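Local atomic coordinates of putative dimetal phosphatase (Danio rerio, PDB entry 2NXF), a protein that probably hydrolyses ADP-ribose and CDP-alcohols such as CDP-choline at a dinuclear metal centre of the metallophosphoesterase kind. Residues A[4-9]-A[136-141]; A[53-58]-A[86-91]; A[150-155]-A[164-169]; A[168-173]-A[192-197]. All coordinates share one frame; numbering follows the deposited sequence. Where two conformers were deposited one is given.

Overall arrangement
The four contacts form two pairs on opposite sides of the chain's centre. Interactions 1 and 2, centres 12 Å apart, share a sheet, in which strands 6-11 and 54-57 are neighbours joined by backbone bonds such as Thr7 O to Gln53 N, 2.8 Å. Interactions 3 and 4, centres 8 Å apart, both use helix 162-174; Tyr150 OH and Phe197 O, 2.7 Å apart, tie them together. The nearest atoms of interactions 2 and 3 are about 8 Å apart. The dinuclear zinc site is near both pairs: the side chain of Gln57 (interaction 2) is about 7 Å from that of the zinc ligand Asp60, and that of Val195 (interaction 4) about 6 Å from that of His265.

Interaction 1. Residues A[4-9]-A[136-141]; sequences PVFTFG and FSPAPN
Pro138 sets the bump of its pyrrolidine ring over one face of the Phe6 phenyl, and Ala139 fills the notch at the foot of the same side chain. Pro138 CB stands 3.7 Å from the centroid of the Phe6 ring, 23° off its normal, a CH-pi contact displaced toward the rim; the closest ring atom is Phe6 CZ, 3.4 Å from Pro138 CB. The two side chains cross at about a right angle. The methyl of Ala139 drops into the hollow between Val5 CG1, 3.8 Å from Ala139 CB, and Phe6 CB, 3.9 Å from it. A classic beta bulge, in which Val5 and Phe6 both face Leu301, lies at the start of strand 6-11, and the side chains of these consecutive residues both point toward 136-141. The contact thereby bridges the two mixed sheets of the calcineurin-like phosphoesterase fold, strand 6-11 in one and strand 134-139 in the other, through apolar packing with no hydrogen bond across it. With CG anti to the backbone N (chi1 -166°), the Phe6 ring reaches out to the corner the chain turns at Pro138. Without the phenyl, as with an alanine here, Pro138 CB is likely to lose the aromatic face it rests on. Farther out, Val5 CG1 brushes Pro140 CD at 4.4 Å, while Pro138 also touches Phe144 of strand 142-146.

Interaction 2. Residues A[53-58]-A[86-91]; sequences QCVVQL and CSVDVH. With EOH (ethanol), chain G.
Val55 and His91 are joined through their backbones, His91 N giving its hydrogen to Val55 O at 2.7 Å, in a parallel strand pair. A beta-alpha-beta connection through helices 65-68 and 72-84 links strand 54-57 to strand 89-92, the outermost of its sheet. Two more bonds set the register: Val55 N to Asp89 O, 3.0 Å, and Gln57 N to His91 O, 2.9 Å. The His91 side chain starts beside this seam, its CB 3.8 Å from Val55 O. A chi1 of -66° puts CG beside its own backbone N and turns the imidazole back along strand 54-57. CD2 keeps close to Val55 O, 3.8 Å away, and Cys54 SG also lies at the ring edge. Beyond, the ring stacks with Phe136 and ND1 is hydrogen-bonded to Tyr134 OH, so the imidazole is held by neighbours from the other sheet. On the other face of the strand pair, Val55 CB lies 4.1 Å from Val90 CG2. An ethanol, probably from the crystallisation liquor, donates to Cys86 O and touches Val88 CG1. Toward the N-terminal ends of the two segments, a water bridges them, accepting from Asp89 N at 2.8 Å and donating to Gln53 O at 3.1 Å.

Interaction 3. Residues A[150-155]-A[164-169]; sequences YDLSVI and HTHSWR
Val154 wedges its CG1 methyl between His164 and Trp168, one helical turn apart on helix 162-174. The methyl stands 4.0 Å above the His164 ring plane, over one face but toward the rim, and lies 3.6 Å from Trp168 CA, close against the helix backbone. CG1 gets there by lying anti to the carbonyl carbon of Val154, with chi1 -66°. A water sits in the plane of the His164 ring, 2.7 Å from NE2, and donates a weak bond to Val154 O. Further along, Leu152 CD2 comes to the edge of the His166 imidazole, 3.9 Å from CD2 of that ring; a zinc ion apart from the dinuclear site lies about 2 Å from the His166 side chain. Ser167 OG, bonded to Lys163 O of its own helix, comes within 3.0 Å of Ser153 N. Behind this layer the loop is braced: Ser153 OG donates to Tyr150 O at 2.8 Å, and Asp151 forms salt bridges with Lys163 and Arg157. The segment 150-155 thus runs, after strand 142-146, between helix 162-174, which packs on Leu152 and Val154, and helix 96-101, which is touched by Tyr150 and Ile155.

Interaction 4. Residues A[168-173]-A[192-197]; sequences WRILTQ and QRFVKF
Leu171 reaches out from helix 162-174 and lays its two methyls along the backbone of 194-196, where Phe194 is the centre of an inverse gamma turn. Its CG is anti to the backbone N, chi1 176°, which carries the branched end toward the turn although the side chain does not start out pointing there. CD1 comes 3.5 Å from Phe194 O and 3.7 Å from Val195 N, while CD2 lies against Lys196 CA at 4.0 Å. Leu171 therefore packs on main chain more than on side chains. Ile170, the residue before it, takes the Phe194 ring instead: its CG2 approaches CE1 at 4.1 Å, and the two side chains meet at a slant. The ring is fixed by more than Ile170, since it stacks with His174 and meets Trp243, and Phe194 CE2 lies 3.4 Å above the plane of the Arg193 guanidinium, over its centre. The turn itself is tied down by Asn175 ND2, bonded to Phe194 O, and by Trp243 NE1, bonded to Val195 O. Cut back to an alanine, Leu171 would probably leave the backbone from Phe194 to Lys196 without the two methyls packed against it. No hydrogen bond joins the two segments themselves; the contact is made by the methyls of Ile170 and Leu171. On the helix, Thr172 OG1 donates to Trp168 O at 2.8 Å, and Thr172 N reaches the same oxygen from the opposite face of its carbonyl plane.

Interaction 1. Residues A[4-9]-A[136-141]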
# COMPACT_ATOMS: atom_id res chain seq x y z
N PRO A 4 6.58 18.72 15.83
CA PRO A 4 6.28 17.29 15.56
C PRO A 4 7.31 16.30 16.12
O PRO A 4 8.50 16.61 16.17
CB PRO A 4 6.24 17.20 14.03
CG PRO A 4 6.96 18.37 13.52
CD PRO A 4 7.02 19.42 14.61
N VAL A 5 6.81 15.15 16.57
CA VAL A 5 7.66 14.06 17.05
C VAL A 5 8.35 13.38 15.87
O VAL A 5 9.50 12.93 15.99
CB VAL A 5 6.82 13.02 17.84
CG1 VAL A 5 7.69 11.84 18.30
CG2 VAL A 5 6.15 13.66 19.04
N PHE A 6 7.65 13.29 14.74
CA PHE A 6 8.16 12.58 13.58
C PHE A 6 7.46 13.08 12.33
O PHE A 6 6.29 13.45 12.38
CB PHE A 6 7.90 11.07 13.75
CG PHE A 6 8.66 10.19 12.78
CD1 PHE A 6 10.04 10.00 12.92
CD2 PHE A 6 7.99 9.52 11.76
CE1 PHE A 6 10.73 9.15 12.01
CE2 PHE A 6 8.67 8.68 10.86
CZ PHE A 6 10.05 8.51 10.99
N THR A 7 8.18 13.08 11.21
CA THR A 7 7.68 13.65 9.95
C THR A 7 8.06 12.70 8.82
O THR A 7 9.22 12.30 8.72
CB THR A 7 8.33 15.04 9.68
OG1 THR A 7 8.02 15.97 10.73
CG2 THR A 7 7.85 15.61 8.35
N PHE A 8 7.10 12.30 7.99
CA PHE A 8 7.42 11.34 6.92
C PHE A 8 6.64 11.63 5.65
O PHE A 8 5.52 12.12 5.72
CB PHE A 8 7.24 9.89 7.37
CG PHE A 8 5.82 9.52 7.77
CD1 PHE A 8 5.01 8.78 6.91
CD2 PHE A 8 5.32 9.89 9.02
CE1 PHE A 8 3.72 8.41 7.30
CE2 PHE A 8 4.03 9.56 9.41
CZ PHE A 8 3.23 8.82 8.56
N GLY A 9 7.25 11.33 4.50
CA GLY A 9 6.53 11.46 3.21
C GLY A 9 5.66 10.25 2.92
O GLY A 9 5.94 9.15 3.38
N PHE A 136 8.33 -1.55 13.14
CA PHE A 136 9.42 -0.88 13.83
C PHE A 136 8.90 0.38 14.48
O PHE A 136 7.81 0.88 14.11
CB PHE A 136 10.54 -0.55 12.82
CG PHE A 136 10.12 0.43 11.75
CD1 PHE A 136 10.49 1.77 11.83
CD2 PHE A 136 9.40 -0.00 10.64
CE1 PHE A 136 10.11 2.67 10.82
CE2 PHE A 136 9.02 0.89 9.63
CZ PHE A 136 9.37 2.22 9.74
N SER A 137 9.68 0.92 15.43
CA SER A 137 9.32 2.18 16.02
C SER A 137 10.24 3.28 15.50
O SER A 137 11.42 3.27 15.81
CB SER A 137 9.39 2.09 17.54
OG SER A 137 9.13 3.37 18.11
N PRO A 138 9.70 4.24 14.72
CA PRO A 138 10.48 5.35 14.17
C PRO A 138 10.76 6.47 15.17
O PRO A 138 11.67 7.29 14.96
CB PRO A 138 9.57 5.87 13.05
CG PRO A 138 8.18 5.61 13.57
CD PRO A 138 8.28 4.30 14.32
N ALA A 139 9.99 6.51 16.26
CA ALA A 139 10.01 7.62 17.22
C ALA A 139 9.30 7.16 18.49
O ALA A 139 8.44 6.28 18.42
CB ALA A 139 9.29 8.83 16.62
N PRO A 140 9.64 7.77 19.64
CA PRO A 140 9.05 7.34 20.91
C PRO A 140 7.53 7.36 20.87
O PRO A 140 6.94 8.36 20.43
CB PRO A 140 9.58 8.39 21.91
CG PRO A 140 10.86 8.85 21.31
CD PRO A 140 10.59 8.89 19.83
N ASN A 141 6.90 6.26 21.30
CA ASN A 141 5.44 6.13 21.41
C ASN A 141 4.71 5.92 20.08
O ASN A 141 3.47 5.99 20.04
CB ASN A 141 4.81 7.33 22.16
CG ASN A 141 5.47 7.60 23.51
OD1 ASN A 141 5.97 8.70 23.77
ND2 ASN A 141 5.47 6.60 24.38

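Interaction 2. Residues A[53-58]-A[86-91]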
# COMPACT_ATOMS: atom_id res chain seq x y z
N GLN A 53 11.89 12.52 7.86
CA GLN A 53 12.75 11.53 8.50
C GLN A 53 12.73 10.17 7.79
O GLN A 53 13.63 9.36 7.98
CB GLN A 53 12.40 11.40 9.98
CG GLN A 53 12.87 12.60 10.79
CD GLN A 53 12.10 12.78 12.07
OE1 GLN A 53 11.00 13.34 12.08
NE2 GLN A 53 12.68 12.33 13.18
N CYS A 54 11.69 9.95 6.99
CA CYS A 54 11.60 8.78 6.09
C CYS A 54 10.47 9.00 5.09
O CYS A 54 9.77 10.01 5.15
CB CYS A 54 11.41 7.47 6.86
SG CYS A 54 9.76 7.20 7.56
N VAL A 55 10.33 8.07 4.16
CA VAL A 55 9.24 8.08 3.21
C VAL A 55 8.63 6.68 3.26
O VAL A 55 9.36 5.70 3.41
CB VAL A 55 9.74 8.40 1.77
CG1 VAL A 55 8.62 8.27 0.74
CG2 VAL A 55 10.39 9.83 1.72
N VAL A 56 7.31 6.60 3.16
CA VAL A 56 6.63 5.32 2.94
C VAL A 56 5.91 5.38 1.60
O VAL A 56 5.11 6.30 1.36
CB VAL A 56 5.62 4.98 4.06
CG1 VAL A 56 5.06 3.57 3.84
CG2 VAL A 56 6.26 5.09 5.45
N GLN A 57 6.22 4.45 0.71
CA GLN A 57 5.48 4.42 -0.56
C GLN A 57 4.67 3.14 -0.61
O GLN A 57 5.16 2.06 -0.25
CB GLN A 57 6.38 4.63 -1.79
CG GLN A 57 7.40 3.53 -2.07
CD GLN A 57 6.84 2.38 -2.92
OE1 GLN A 57 5.71 2.42 -3.43
NE2 GLN A 57 7.66 1.35 -3.08
N LEU A 58 3.42 3.29 -1.05
CA LEU A 58 2.38 2.31 -0.82
C LEU A 58 2.25 1.23 -1.92
O LEU A 58 1.29 0.45 -1.93
CB LEU A 58 1.03 3.04 -0.63
CG LEU A 58 0.70 3.55 0.80
CD1 LEU A 58 0.55 2.37 1.78
CD2 LEU A 58 1.74 4.50 1.29
N CYS A 86 16.41 11.65 -2.08
CA CYS A 86 15.82 12.16 -0.84
C CYS A 86 16.75 12.01 0.37
O CYS A 86 16.58 12.70 1.38
CB CYS A 86 14.48 11.50 -0.56
SG CYS A 86 13.32 12.54 0.37
N SER A 87 17.71 11.08 0.27
CA SER A 87 18.72 10.86 1.32
C SER A 87 18.20 10.40 2.69
O SER A 87 18.85 10.62 3.71
CB SER A 87 19.62 12.10 1.49
OG SER A 87 20.16 12.52 0.25
N VAL A 88 17.01 9.78 2.72
CA VAL A 88 16.52 9.17 3.95
C VAL A 88 15.94 7.79 3.65
O VAL A 88 15.75 7.44 2.49
CB VAL A 88 15.43 10.02 4.70
CG1 VAL A 88 16.04 11.30 5.30
CG2 VAL A 88 14.24 10.30 3.81
N ASP A 89 15.68 7.02 4.70
CA ASP A 89 15.10 5.69 4.56
C ASP A 89 13.78 5.77 3.82
O ASP A 89 12.93 6.61 4.15
CB ASP A 89 14.82 5.06 5.93
CG ASP A 89 16.08 4.61 6.66
OD1 ASP A 89 17.18 4.57 6.05
OD2 ASP A 89 15.95 4.30 7.87
N VAL A 90 13.59 4.88 2.85
CA VAL A 90 12.30 4.73 2.18
C VAL A 90 11.77 3.33 2.48
O VAL A 90 12.50 2.33 2.38
CB VAL A 90 12.41 4.94 0.64
CG1 VAL A 90 11.05 4.80 -0.02
CG2 VAL A 90 13.02 6.33 0.34
N HIS A 91 10.51 3.27 2.87
CA HIS A 91 9.87 1.99 3.19
C HIS A 91 8.93 1.64 2.05
O HIS A 91 8.12 2.47 1.63
CB HIS A 91 9.14 2.08 4.52
CG HIS A 91 10.07 2.28 5.67
ND1 HIS A 91 10.73 1.23 6.28
CD2 HIS A 91 10.54 3.41 6.24
CE1 HIS A 91 11.53 1.71 7.21
NE2 HIS A 91 11.43 3.03 7.21
C1 EOH G . 15.35 14.50 3.82
C2 EOH G . 15.73 14.77 5.28
O EOH G . 16.42 14.78 2.94
O HOH W 1 16.24 7.90 7.34

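Interaction 3. Residues A[150-155]-A[164-169]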
# COMPACT_ATOMS: atom_id res chain seq x y z
N TYR A 150 -0.70 -9.38 -0.38
CA TYR A 150 -0.65 -10.49 -1.37
C TYR A 150 -0.06 -11.77 -0.78
O TYR A 150 0.34 -12.68 -1.51
CB TYR A 150 0.06 -10.06 -2.67
CG TYR A 150 -0.74 -8.97 -3.33
CD1 TYR A 150 -1.72 -9.28 -4.29
CD2 TYR A 150 -0.61 -7.63 -2.93
CE1 TYR A 150 -2.50 -8.29 -4.87
CE2 TYR A 150 -1.39 -6.63 -3.49
CZ TYR A 150 -2.34 -6.96 -4.45
OH TYR A 150 -3.13 -5.99 -5.04
N ASP A 151 -0.05 -11.84 0.54
CA ASP A 151 0.33 -13.03 1.28
C ASP A 151 -0.53 -14.21 0.79
O ASP A 151 -0.02 -15.26 0.39
CB ASP A 151 0.10 -12.70 2.77
CG ASP A 151 0.39 -13.84 3.70
OD1 ASP A 151 0.87 -14.92 3.30
OD2 ASP A 151 0.11 -13.60 4.90
N LEU A 152 -1.84 -14.01 0.81
CA LEU A 152 -2.73 -14.91 0.08
C LEU A 152 -3.01 -14.25 -1.26
O LEU A 152 -3.62 -13.20 -1.31
CB LEU A 152 -4.03 -15.14 0.86
CG LEU A 152 -3.87 -15.76 2.25
CD1 LEU A 152 -5.26 -15.98 2.82
CD2 LEU A 152 -3.09 -17.07 2.21
N SER A 153 -2.52 -14.85 -2.34
CA SER A 153 -2.78 -14.34 -3.69
C SER A 153 -2.40 -15.41 -4.68
O SER A 153 -1.70 -16.37 -4.34
CB SER A 153 -1.96 -13.07 -3.96
OG SER A 153 -0.56 -13.36 -4.04
N VAL A 154 -2.89 -15.26 -5.91
CA VAL A 154 -2.41 -16.14 -6.96
C VAL A 154 -1.26 -15.49 -7.74
O VAL A 154 -0.48 -16.19 -8.38
CB VAL A 154 -3.54 -16.62 -7.91
CG1 VAL A 154 -4.52 -17.51 -7.16
CG2 VAL A 154 -4.25 -15.43 -8.55
N ILE A 155 -1.15 -14.17 -7.65
CA ILE A 155 -0.14 -13.45 -8.43
C ILE A 155 1.20 -13.32 -7.68
O ILE A 155 2.25 -13.10 -8.32
CB ILE A 155 -0.62 -12.05 -8.88
CG1 ILE A 155 -0.91 -11.14 -7.66
CG2 ILE A 155 -1.81 -12.16 -9.84
CD1 ILE A 155 -1.09 -9.70 -8.05
N HIS A 164 -0.41 -20.77 -2.65
CA HIS A 164 -1.03 -20.47 -3.95
C HIS A 164 -2.31 -21.29 -4.14
O HIS A 164 -3.32 -20.76 -4.61
CB HIS A 164 -0.06 -20.77 -5.10
CG HIS A 164 -0.61 -20.42 -6.45
ND1 HIS A 164 -1.46 -21.26 -7.14
CD2 HIS A 164 -0.43 -19.33 -7.24
CE1 HIS A 164 -1.79 -20.70 -8.29
NE2 HIS A 164 -1.17 -19.53 -8.38
N THR A 165 -2.25 -22.57 -3.79
CA THR A 165 -3.40 -23.47 -3.94
C THR A 165 -4.55 -22.97 -3.05
O THR A 165 -5.70 -22.88 -3.50
CB THR A 165 -3.02 -24.92 -3.59
OG1 THR A 165 -1.95 -25.35 -4.44
CG2 THR A 165 -4.21 -25.86 -3.80
N HIS A 166 -4.24 -22.64 -1.80
CA HIS A 166 -5.24 -22.09 -0.88
C HIS A 166 -5.90 -20.84 -1.46
O HIS A 166 -7.12 -20.71 -1.48
CB HIS A 166 -4.59 -21.75 0.46
CG HIS A 166 -5.56 -21.26 1.49
ND1 HIS A 166 -6.69 -21.97 1.84
CD2 HIS A 166 -5.56 -20.15 2.26
CE1 HIS A 166 -7.35 -21.31 2.77
NE2 HIS A 166 -6.68 -20.20 3.05
N SER A 167 -5.06 -19.91 -1.93
CA SER A 167 -5.50 -18.64 -2.52
C SER A 167 -6.34 -18.83 -3.79
O SER A 167 -7.35 -18.15 -3.99
CB SER A 167 -4.28 -17.79 -2.83
OG SER A 167 -3.54 -17.55 -1.63
N TRP A 168 -5.93 -19.78 -4.63
CA TRP A 168 -6.68 -20.08 -5.85
C TRP A 168 -8.07 -20.64 -5.52
O TRP A 168 -9.06 -20.32 -6.17
CB TRP A 168 -5.89 -21.04 -6.74
CG TRP A 168 -6.58 -21.39 -8.03
CD1 TRP A 168 -6.45 -20.74 -9.24
CD2 TRP A 168 -7.53 -22.43 -8.23
NE1 TRP A 168 -7.26 -21.34 -10.18
CE2 TRP A 168 -7.93 -22.38 -9.58
CE3 TRP A 168 -8.07 -23.42 -7.39
CZ2 TRP A 168 -8.87 -23.27 -10.12
CZ3 TRP A 168 -9.01 -24.32 -7.93
CH2 TRP A 168 -9.39 -24.23 -9.29
N ARG A 169 -8.13 -21.49 -4.49
CA ARG A 169 -9.41 -22.04 -4.03
C ARG A 169 -10.35 -20.94 -3.51
O ARG A 169 -11.55 -20.95 -3.82
CB ARG A 169 -9.15 -23.11 -2.97
CG ARG A 169 -8.59 -24.37 -3.59
CD ARG A 169 -8.18 -25.41 -2.57
NE ARG A 169 -7.70 -26.60 -3.26
CZ ARG A 169 -7.12 -27.65 -2.68
NH1 ARG A 169 -6.94 -27.67 -1.37
NH2 ARG A 169 -6.71 -28.68 -3.41
O HOH W 2 -1.39 -18.45 -10.82

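Interaction 4. Residues A[168-173]-A[192-197]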
# COMPACT_ATOMS: atom_id res chain seq x y z
N TRP A 168 -5.93 -19.78 -4.63
CA TRP A 168 -6.68 -20.08 -5.85
C TRP A 168 -8.07 -20.64 -5.52
O TRP A 168 -9.06 -20.32 -6.17
CB TRP A 168 -5.89 -21.04 -6.74
CG TRP A 168 -6.58 -21.39 -8.03
CD1 TRP A 168 -6.45 -20.74 -9.24
CD2 TRP A 168 -7.53 -22.43 -8.23
NE1 TRP A 168 -7.26 -21.34 -10.18
CE2 TRP A 168 -7.93 -22.38 -9.58
CE3 TRP A 168 -8.07 -23.42 -7.39
CZ2 TRP A 168 -8.87 -23.27 -10.12
CZ3 TRP A 168 -9.01 -24.32 -7.93
CH2 TRP A 168 -9.39 -24.23 -9.29
N ARG A 169 -8.13 -21.49 -4.49
CA ARG A 169 -9.41 -22.04 -4.03
C ARG A 169 -10.35 -20.94 -3.51
O ARG A 169 -11.55 -20.95 -3.82
CB ARG A 169 -9.15 -23.11 -2.97
CG ARG A 169 -8.59 -24.37 -3.59
CD ARG A 169 -8.18 -25.41 -2.57
NE ARG A 169 -7.70 -26.60 -3.26
CZ ARG A 169 -7.12 -27.65 -2.68
NH1 ARG A 169 -6.94 -27.67 -1.37
NH2 ARG A 169 -6.71 -28.68 -3.41
N ILE A 170 -9.81 -20.02 -2.71
CA ILE A 170 -10.59 -18.88 -2.19
C ILE A 170 -11.10 -18.02 -3.35
O ILE A 170 -12.29 -17.74 -3.45
CB ILE A 170 -9.76 -17.99 -1.23
CG1 ILE A 170 -9.34 -18.74 0.04
CG2 ILE A 170 -10.50 -16.65 -0.92
CD1 ILE A 170 -8.24 -17.98 0.85
N LEU A 171 -10.19 -17.64 -4.24
CA LEU A 171 -10.55 -16.78 -5.37
C LEU A 171 -11.61 -17.42 -6.27
O LEU A 171 -12.60 -16.77 -6.64
CB LEU A 171 -9.32 -16.45 -6.21
CG LEU A 171 -9.51 -15.64 -7.51
CD1 LEU A 171 -10.25 -14.33 -7.21
CD2 LEU A 171 -8.13 -15.37 -8.13
N THR A 172 -11.41 -18.69 -6.64
CA THR A 172 -12.32 -19.34 -7.59
C THR A 172 -13.63 -19.81 -6.94
O THR A 172 -14.62 -20.08 -7.63
CB THR A 172 -11.64 -20.46 -8.40
OG1 THR A 172 -11.16 -21.48 -7.52
CG2 THR A 172 -10.48 -19.88 -9.24
N GLN A 173 -13.64 -19.91 -5.61
CA GLN A 173 -14.91 -20.14 -4.90
C GLN A 173 -15.85 -18.93 -5.05
O GLN A 173 -17.07 -19.08 -5.09
CB GLN A 173 -14.68 -20.45 -3.42
CG GLN A 173 -15.93 -20.90 -2.64
CD GLN A 173 -16.67 -22.06 -3.30
OE1 GLN A 173 -16.06 -22.97 -3.87
NE2 GLN A 173 -18.00 -22.02 -3.21
N GLN A 192 -17.32 -7.93 -5.40
CA GLN A 192 -16.44 -7.44 -6.47
C GLN A 192 -14.95 -7.62 -6.16
O GLN A 192 -14.14 -7.74 -7.08
CB GLN A 192 -16.68 -5.95 -6.72
CG GLN A 192 -18.05 -5.60 -7.27
CD GLN A 192 -18.15 -4.11 -7.52
OE1 GLN A 192 -17.57 -3.60 -8.48
NE2 GLN A 192 -18.85 -3.40 -6.64
N ARG A 193 -14.61 -7.64 -4.88
CA ARG A 193 -13.21 -7.69 -4.45
C ARG A 193 -12.49 -8.99 -4.80
O ARG A 193 -11.26 -9.05 -4.76
CB ARG A 193 -13.09 -7.43 -2.94
CG ARG A 193 -13.54 -8.59 -2.05
CD ARG A 193 -13.58 -8.14 -0.58
NE ARG A 193 -13.87 -9.22 0.35
CZ ARG A 193 -15.09 -9.69 0.63
NH1 ARG A 193 -16.18 -9.20 0.03
NH2 ARG A 193 -15.24 -10.67 1.52
N PHE A 194 -13.26 -10.04 -5.13
CA PHE A 194 -12.67 -11.34 -5.42
C PHE A 194 -12.21 -11.42 -6.87
O PHE A 194 -12.84 -12.07 -7.72
CB PHE A 194 -13.63 -12.48 -5.04
CG PHE A 194 -13.76 -12.65 -3.55
CD1 PHE A 194 -12.71 -13.18 -2.80
CD2 PHE A 194 -14.92 -12.25 -2.89
CE1 PHE A 194 -12.81 -13.33 -1.42
CE2 PHE A 194 -15.04 -12.39 -1.50
CZ PHE A 194 -13.98 -12.94 -0.77
N VAL A 195 -11.08 -10.76 -7.10
CA VAL A 195 -10.41 -10.67 -8.39
C VAL A 195 -8.92 -10.95 -8.19
O VAL A 195 -8.40 -10.79 -7.08
CB VAL A 195 -10.58 -9.26 -9.05
CG1 VAL A 195 -12.01 -9.08 -9.53
CG2 VAL A 195 -10.17 -8.14 -8.09
N LYS A 196 -8.27 -11.35 -9.28
CA LYS A 196 -6.88 -11.79 -9.31
C LYS A 196 -5.90 -10.67 -8.93
O LYS A 196 -4.78 -10.94 -8.45
CB LYS A 196 -6.59 -12.31 -10.72
CG LYS A 196 -5.26 -12.97 -10.95
CD LYS A 196 -5.17 -13.44 -12.40
CE LYS A 196 -3.73 -13.68 -12.81
NZ LYS A 196 -3.63 -14.30 -14.17
N PHE A 197 -6.31 -9.41 -9.15
CA PHE A 197 -5.41 -8.30 -8.81
C PHE A 197 -5.47 -7.88 -7.33
O PHE A 197 -4.79 -6.94 -6.93
CB PHE A 197 -5.59 -7.11 -9.76
CG PHE A 197 -6.98 -6.52 -9.79
CD1 PHE A 197 -7.37 -5.57 -8.82
CD2 PHE A 197 -7.86 -6.81 -10.84
CE1 PHE A 197 -8.63 -4.95 -8.88
CE2 PHE A 197 -9.13 -6.19 -10.92
CZ PHE A 197 -9.52 -5.27 -9.95